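Local coordinates for endopolygalacturonase (Chondrostereum purpureum, PDB 1K5C), which probably hydrolyses the alpha-1,4 links between galacturonate units inside pectin chains, as a right-handed parallel beta-helix enzyme of glycoside hydrolase family 28, at residues Y254-S259 / T285-N290; T294-E299 / W307-L312. One frame throughout, in Å; residues are numbered along the deposited sequence. Where two conformers were deposited one is given.

Contact 1: Y254-S259 / T285-N290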
loop_
_atom_site.group_PDB
_atom_site.type_symbol
_atom_site.label_atom_id
_atom_site.label_comp_id
_atom_site.label_asym_id
_atom_site.label_seq_id
_atom_site.Cartn_x
_atom_site.Cartn_y
_atom_site.Cartn_z
ATOM N N TYR A 254 12.764 11.542 -4.822
ATOM C CA TYR A 254 12.953 10.954 -6.145
ATOM C C TYR A 254 11.629 10.831 -6.878
ATOM O O TYR A 254 10.674 10.253 -6.344
ATOM C CB TYR A 254 13.522 9.533 -6.104
ATOM C CG TYR A 254 14.948 9.400 -5.629
ATOM C CD1 TYR A 254 15.982 9.409 -6.589
ATOM C CD2 TYR A 254 15.279 9.212 -4.314
ATOM C CE1 TYR A 254 17.323 9.278 -6.190
ATOM C CE2 TYR A 254 16.634 9.045 -3.913
ATOM C CZ TYR A 254 17.609 9.081 -4.897
ATOM O OH TYR A 254 18.948 8.927 -4.501
ATOM N N GLY A 255 11.571 11.304 -8.142
ATOM C CA GLY A 255 10.394 11.006 -8.936
ATOM C C GLY A 255 10.184 9.523 -9.137
ATOM O O GLY A 255 9.081 8.998 -8.898
ATOM N N VAL A 256 11.260 8.853 -9.580
ATOM C CA VAL A 256 11.322 7.417 -9.720
ATOM C C VAL A 256 12.592 6.950 -9.057
ATOM O O VAL A 256 13.669 7.450 -9.360
ATOM C CB VAL A 256 11.355 6.983 -11.224
ATOM C CG1 VAL A 256 11.505 5.477 -11.386
ATOM C CG2 VAL A 256 10.152 7.529 -12.008
ATOM N N LEU A 257 12.476 5.928 -8.144
ATOM C CA LEU A 257 13.649 5.273 -7.594
ATOM C C LEU A 257 13.427 3.765 -7.683
ATOM O O LEU A 257 12.525 3.221 -7.068
ATOM C CB LEU A 257 13.949 5.693 -6.145
ATOM C CG LEU A 257 15.148 4.960 -5.477
ATOM C CD1 LEU A 257 16.459 5.260 -6.189
ATOM C CD2 LEU A 257 15.242 5.330 -4.009
ATOM N N ILE A 258 14.246 3.126 -8.534
ATOM C CA ILE A 258 14.218 1.670 -8.738
ATOM C C ILE A 258 15.558 1.201 -8.226
ATOM O O ILE A 258 16.575 1.572 -8.826
ATOM C CB ILE A 258 13.924 1.334 -10.189
ATOM C CG1 ILE A 258 12.408 1.720 -10.459
ATOM C CG2 ILE A 258 14.161 -0.148 -10.469
ATOM C CD1 ILE A 258 12.050 1.742 -11.918
ATOM N N SER A 259 15.574 0.448 -7.123
ATOM C CA SER A 259 16.835 0.188 -6.459
ATOM C C SER A 259 16.867 -1.160 -5.764
ATOM O O SER A 259 15.929 -1.577 -5.102
ATOM C CB SER A 259 17.086 1.276 -5.409
ATOM O OG SER A 259 18.241 0.927 -4.618
ATOM N N THR A 285 2.669 9.102 -18.034
ATOM C CA THR A 285 2.950 9.273 -16.611
ATOM C C THR A 285 3.886 10.514 -16.523
ATOM O O THR A 285 4.996 10.490 -17.047
ATOM C CB THR A 285 3.589 8.045 -15.999
ATOM O OG1 THR A 285 2.580 7.018 -15.881
ATOM C CG2 THR A 285 4.176 8.341 -14.616
ATOM N N THR A 286 3.325 11.559 -15.939
ATOM C CA THR A 286 4.067 12.796 -15.811
ATOM C C THR A 286 4.369 13.001 -14.334
ATOM O O THR A 286 3.492 12.839 -13.468
ATOM C CB THR A 286 3.290 13.997 -16.386
ATOM O OG1 THR A 286 2.071 14.269 -15.591
ATOM C CG2 THR A 286 2.945 13.780 -17.857
ATOM N N ILE A 287 5.643 13.342 -14.067
ATOM C CA ILE A 287 6.108 13.488 -12.673
ATOM C C ILE A 287 6.887 14.792 -12.546
ATOM O O ILE A 287 7.827 15.017 -13.296
ATOM C CB ILE A 287 7.037 12.294 -12.275
ATOM C CG1 ILE A 287 6.391 10.956 -12.587
ATOM C CG2 ILE A 287 7.484 12.457 -10.829
ATOM C CD1 ILE A 287 7.211 9.742 -12.134
ATOM N N LYS A 288 6.447 15.647 -11.651
ATOM C CA LYS A 288 7.113 16.942 -11.366
ATOM C C LYS A 288 7.737 16.851 -9.998
ATOM O O LYS A 288 7.044 16.502 -9.011
ATOM C CB LYS A 288 6.111 18.090 -11.425
ATOM C CG LYS A 288 5.462 18.229 -12.817
ATOM C CD LYS A 288 4.396 19.334 -12.979
ATOM C CE LYS A 288 3.542 19.222 -14.222
ATOM N NZ LYS A 288 2.411 20.225 -14.563
ATOM N N VAL A 289 9.030 17.143 -9.905
ATOM C CA VAL A 289 9.738 17.026 -8.663
ATOM C C VAL A 289 10.193 18.414 -8.181
ATOM O O VAL A 289 10.364 19.372 -8.958
ATOM C CB VAL A 289 10.919 16.033 -8.737
ATOM C CG1 VAL A 289 10.511 14.692 -9.344
ATOM C CG2 VAL A 289 12.131 16.610 -9.483
ATOM N N ASN A 290 10.438 18.496 -6.879
ATOM C CA ASN A 290 10.857 19.732 -6.232
ATOM C C ASN A 290 12.290 20.079 -6.555
ATOM O O ASN A 290 13.059 19.269 -7.088
ATOM C CB ASN A 290 10.740 19.581 -4.712
ATOM C CG ASN A 290 9.269 19.533 -4.293
ATOM O OD1 ASN A 290 8.338 19.750 -5.062
ATOM N ND2 ASN A 290 9.094 19.209 -3.002
#
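In the parallel beta-helix of this family 28 glycosidase, the corner at G255 meets the inward side of strand 285-289, which belongs to another wall of the coil. Two branched side chains close on the glycine backbone. CG1 of V289 lies 3.7 Å from G255 CA, and CG2 of I287 comes to 3.8 Å from the same CA, so the two methyls press on one carbon from neighbouring inward positions of the strand. Both reach the glycine CA itself because no side chain lies between. Beyond the corner, V256 CG2 touches I287 CD1 at 3.7 Å, and the two side chains cross at about a right angle. I287 reaches this methyl because its chain is extended past CG1 (chi2 -176°), which carries CD1 toward V256 while CG2 turns to the glycine; CD1 also lies 3.8 Å from G255 O. The interface is apolar, and its four residues are buried. Backbone hydrogen bonds tie G255 to V225 in the preceding coil and to T294 in the next. Alongside in the interior, I287 packs on I248 of strand 247-251 and L312 of strand 306-315, V289 packs on I251, and V256 lies between V225 of strand 223-230 and V296 of strand 294-299.

Contact 2: T294-E299 / W307-L312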
loop_
_atom_site.group_PDB
_atom_site.type_symbol
_atom_site.label_atom_id
_atom_site.label_comp_id
_atom_site.label_asym_id
_atom_site.label_seq_id
_atom_site.Cartn_x
_atom_site.Cartn_y
_atom_site.Cartn_z
ATOM N N THR A 294 15.671 14.558 -7.003
ATOM C CA THR A 294 16.208 13.855 -8.171
ATOM C C THR A 294 15.064 13.346 -9.036
ATOM O O THR A 294 14.053 12.859 -8.514
ATOM C CB THR A 294 17.092 12.697 -7.704
ATOM O OG1 THR A 294 18.208 13.234 -6.968
ATOM C CG2 THR A 294 17.617 11.872 -8.854
ATOM N N ARG A 295 15.198 13.451 -10.356
ATOM C CA ARG A 295 14.152 12.962 -11.274
ATOM C C ARG A 295 14.040 11.433 -11.257
ATOM O O ARG A 295 13.042 10.901 -10.764
ATOM C CB ARG A 295 14.381 13.518 -12.688
ATOM C CG ARG A 295 14.127 15.057 -12.732
ATOM C CD ARG A 295 14.165 15.586 -14.138
ATOM N NE ARG A 295 15.436 15.531 -14.865
ATOM C CZ ARG A 295 16.358 16.508 -14.744
ATOM N NH1 ARG A 295 16.221 17.527 -13.905
ATOM N NH2 ARG A 295 17.479 16.436 -15.471
ATOM N N VAL A 296 15.049 10.753 -11.794
ATOM C CA VAL A 296 15.019 9.281 -11.896
ATOM C C VAL A 296 16.373 8.707 -11.527
ATOM O O VAL A 296 17.394 9.097 -12.099
ATOM C CB VAL A 296 14.688 8.884 -13.346
ATOM C CG1 VAL A 296 14.812 7.364 -13.550
ATOM C CG2 VAL A 296 13.311 9.371 -13.772
ATOM N N THR A 297 16.372 7.721 -10.636
ATOM C CA THR A 297 17.552 6.883 -10.418
ATOM C C THR A 297 17.120 5.410 -10.535
ATOM O O THR A 297 16.115 5.008 -9.931
ATOM C CB THR A 297 18.251 7.157 -9.088
ATOM O OG1 THR A 297 18.967 8.419 -9.288
ATOM C CG2 THR A 297 19.251 6.087 -8.649
ATOM N N VAL A 298 17.915 4.657 -11.292
ATOM C CA VAL A 298 17.799 3.205 -11.392
ATOM C C VAL A 298 19.140 2.650 -10.917
ATOM O O VAL A 298 20.176 3.009 -11.492
ATOM C CB VAL A 298 17.512 2.764 -12.843
ATOM C CG1 VAL A 298 17.550 1.236 -12.934
ATOM C CG2 VAL A 298 16.167 3.338 -13.310
ATOM N N GLU A 299 19.100 1.800 -9.879
ATOM C CA GLU A 299 20.306 1.201 -9.284
ATOM C C GLU A 299 20.111 -0.308 -9.249
ATOM O O GLU A 299 19.601 -0.872 -8.291
ATOM C CB GLU A 299 20.542 1.799 -7.880
ATOM C CG GLU A 299 21.779 1.213 -7.195
ATOM C CD GLU A 299 23.080 1.898 -7.536
ATOM O OE1 GLU A 299 23.125 2.745 -8.428
ATOM O OE2 GLU A 299 24.098 1.586 -6.858
ATOM N N TRP A 307 12.901 -2.292 -21.275
ATOM C CA TRP A 307 12.020 -1.430 -20.454
ATOM C C TRP A 307 11.603 -0.267 -21.335
ATOM O O TRP A 307 12.408 0.645 -21.640
ATOM C CB TRP A 307 12.800 -0.943 -19.237
ATOM C CG TRP A 307 13.150 -2.024 -18.246
ATOM C CD1 TRP A 307 13.134 -3.388 -18.418
ATOM C CD2 TRP A 307 13.580 -1.774 -16.892
ATOM N NE1 TRP A 307 13.520 -4.016 -17.200
ATOM C CE2 TRP A 307 13.822 -3.040 -16.279
ATOM C CE3 TRP A 307 13.806 -0.611 -16.122
ATOM C CZ2 TRP A 307 14.270 -3.140 -14.959
ATOM C CZ3 TRP A 307 14.250 -0.728 -14.815
ATOM C CH2 TRP A 307 14.476 -1.986 -14.234
ATOM N N ASN A 308 10.328 -0.316 -21.752
ATOM C CA ASN A 308 9.795 0.766 -22.633
ATOM C C ASN A 308 9.254 1.864 -21.691
ATOM O O ASN A 308 8.229 1.622 -21.034
ATOM C CB ASN A 308 8.660 0.169 -23.484
ATOM C CG ASN A 308 8.129 1.201 -24.483
ATOM O OD1 ASN A 308 8.273 2.413 -24.271
ATOM N ND2 ASN A 308 7.558 0.719 -25.551
ATOM N N TRP A 309 9.992 2.962 -21.605
ATOM C CA TRP A 309 9.627 4.083 -20.747
ATOM C C TRP A 309 9.176 5.282 -21.594
ATOM O O TRP A 309 9.215 6.433 -21.177
ATOM C CB TRP A 309 10.817 4.486 -19.859
ATOM C CG TRP A 309 11.035 3.491 -18.741
ATOM C CD1 TRP A 309 10.614 2.185 -18.625
ATOM C CD2 TRP A 309 11.747 3.797 -17.515
ATOM N NE1 TRP A 309 11.023 1.651 -17.399
ATOM C CE2 TRP A 309 11.713 2.626 -16.719
ATOM C CE3 TRP A 309 12.402 4.942 -17.046
ATOM C CZ2 TRP A 309 12.337 2.612 -15.437
ATOM C CZ3 TRP A 309 12.998 4.905 -15.790
ATOM C CH2 TRP A 309 12.961 3.739 -15.007
ATOM N N SER A 310 8.612 4.979 -22.793
ATOM C CA SER A 310 8.279 6.047 -23.742
ATOM C C SER A 310 7.306 7.023 -23.207
ATOM O O SER A 310 7.344 8.191 -23.617
ATOM C CB SER A 310 7.730 5.383 -25.029
ATOM O OG SER A 310 6.565 4.571 -24.724
ATOM N N GLN A 311 6.388 6.605 -22.310
ATOM C CA GLN A 311 5.338 7.522 -21.836
ATOM C C GLN A 311 5.685 8.217 -20.520
ATOM O O GLN A 311 4.831 8.925 -19.968
ATOM C CB GLN A 311 3.992 6.779 -21.738
ATOM C CG GLN A 311 3.467 6.391 -23.158
ATOM C CD GLN A 311 3.096 7.653 -23.934
ATOM O OE1 GLN A 311 3.913 8.242 -24.614
ATOM N NE2 GLN A 311 1.881 8.112 -23.786
ATOM N N LEU A 312 6.937 8.080 -20.050
ATOM C CA LEU A 312 7.347 8.795 -18.832
ATOM C C LEU A 312 7.909 10.166 -19.176
ATOM O O LEU A 312 8.823 10.277 -20.022
ATOM C CB LEU A 312 8.438 7.964 -18.126
ATOM C CG LEU A 312 9.028 8.565 -16.872
ATOM C CD1 LEU A 312 7.918 8.769 -15.784
ATOM C CD2 LEU A 312 10.172 7.702 -16.319
#
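V298 sets its CG2 against the six-membered ring of W309, 3.6 Å from CH2, across the interior of the parallel beta-helix near its C-terminal end. Strands 296-299 and 307-309 belong to different walls of the coil; they run antiparallel at 175° with axes 13.6 Å apart, and side chains from both fill the gap. V296, two residues earlier on the same strand, meets the same indole from the same wall, its CG1 in the ring plane at the edge and 3.8 Å from CZ3. Both valines hold CG1 anti to the backbone N, yet V296 offers that branch to W309, whereas V298 offers CG2 and turns CG1 to W307, 4.3 Å from its CZ3. A looser touch, V296 CG2 to L312 CD2 at 4.4 Å, extends the apolar row to L312, the last residue of the type I turn that begins at W309. The indole nitrogens find backbone oxygens outside the pair: W309 NE1 bonds to V278 O and W307 NE1 to S304 O, while the valines meet ring carbons. F280 meets W309 edge-to-face, and I329 of strand 328-333 packs on V298 and both tryptophans. Next to W309, N308 makes an Asx turn: its OD1 accepts from S310 N at 3.0 Å, close to the line of its C=O bond (160°).

In the fold
Both contacts are buried and apolar, and both lie toward the C-terminal end of the beta-helix, their centres 8 Å apart. Contact 1 is a corner contact, where aliphatic methyls press on glycine backbone; contact 2 spans the interior, indole rings from one wall meeting valine methyls from the other. Their strands are neighbours on two walls: 254-259 pairs with 294-299, with a probable hydrogen bond from E299 N to I258 O (2.7 Å), and 285-289 pairs with 306-315, where T285 N probably bonds to Q311 O (2.9 Å). Side chains join them too, since I258 packs on W309. Contact 1 is the nearer to R226, a galacturonate-binding residue: V256 is about 7 Å from it, V296 about 11 Å, side chain to side chain.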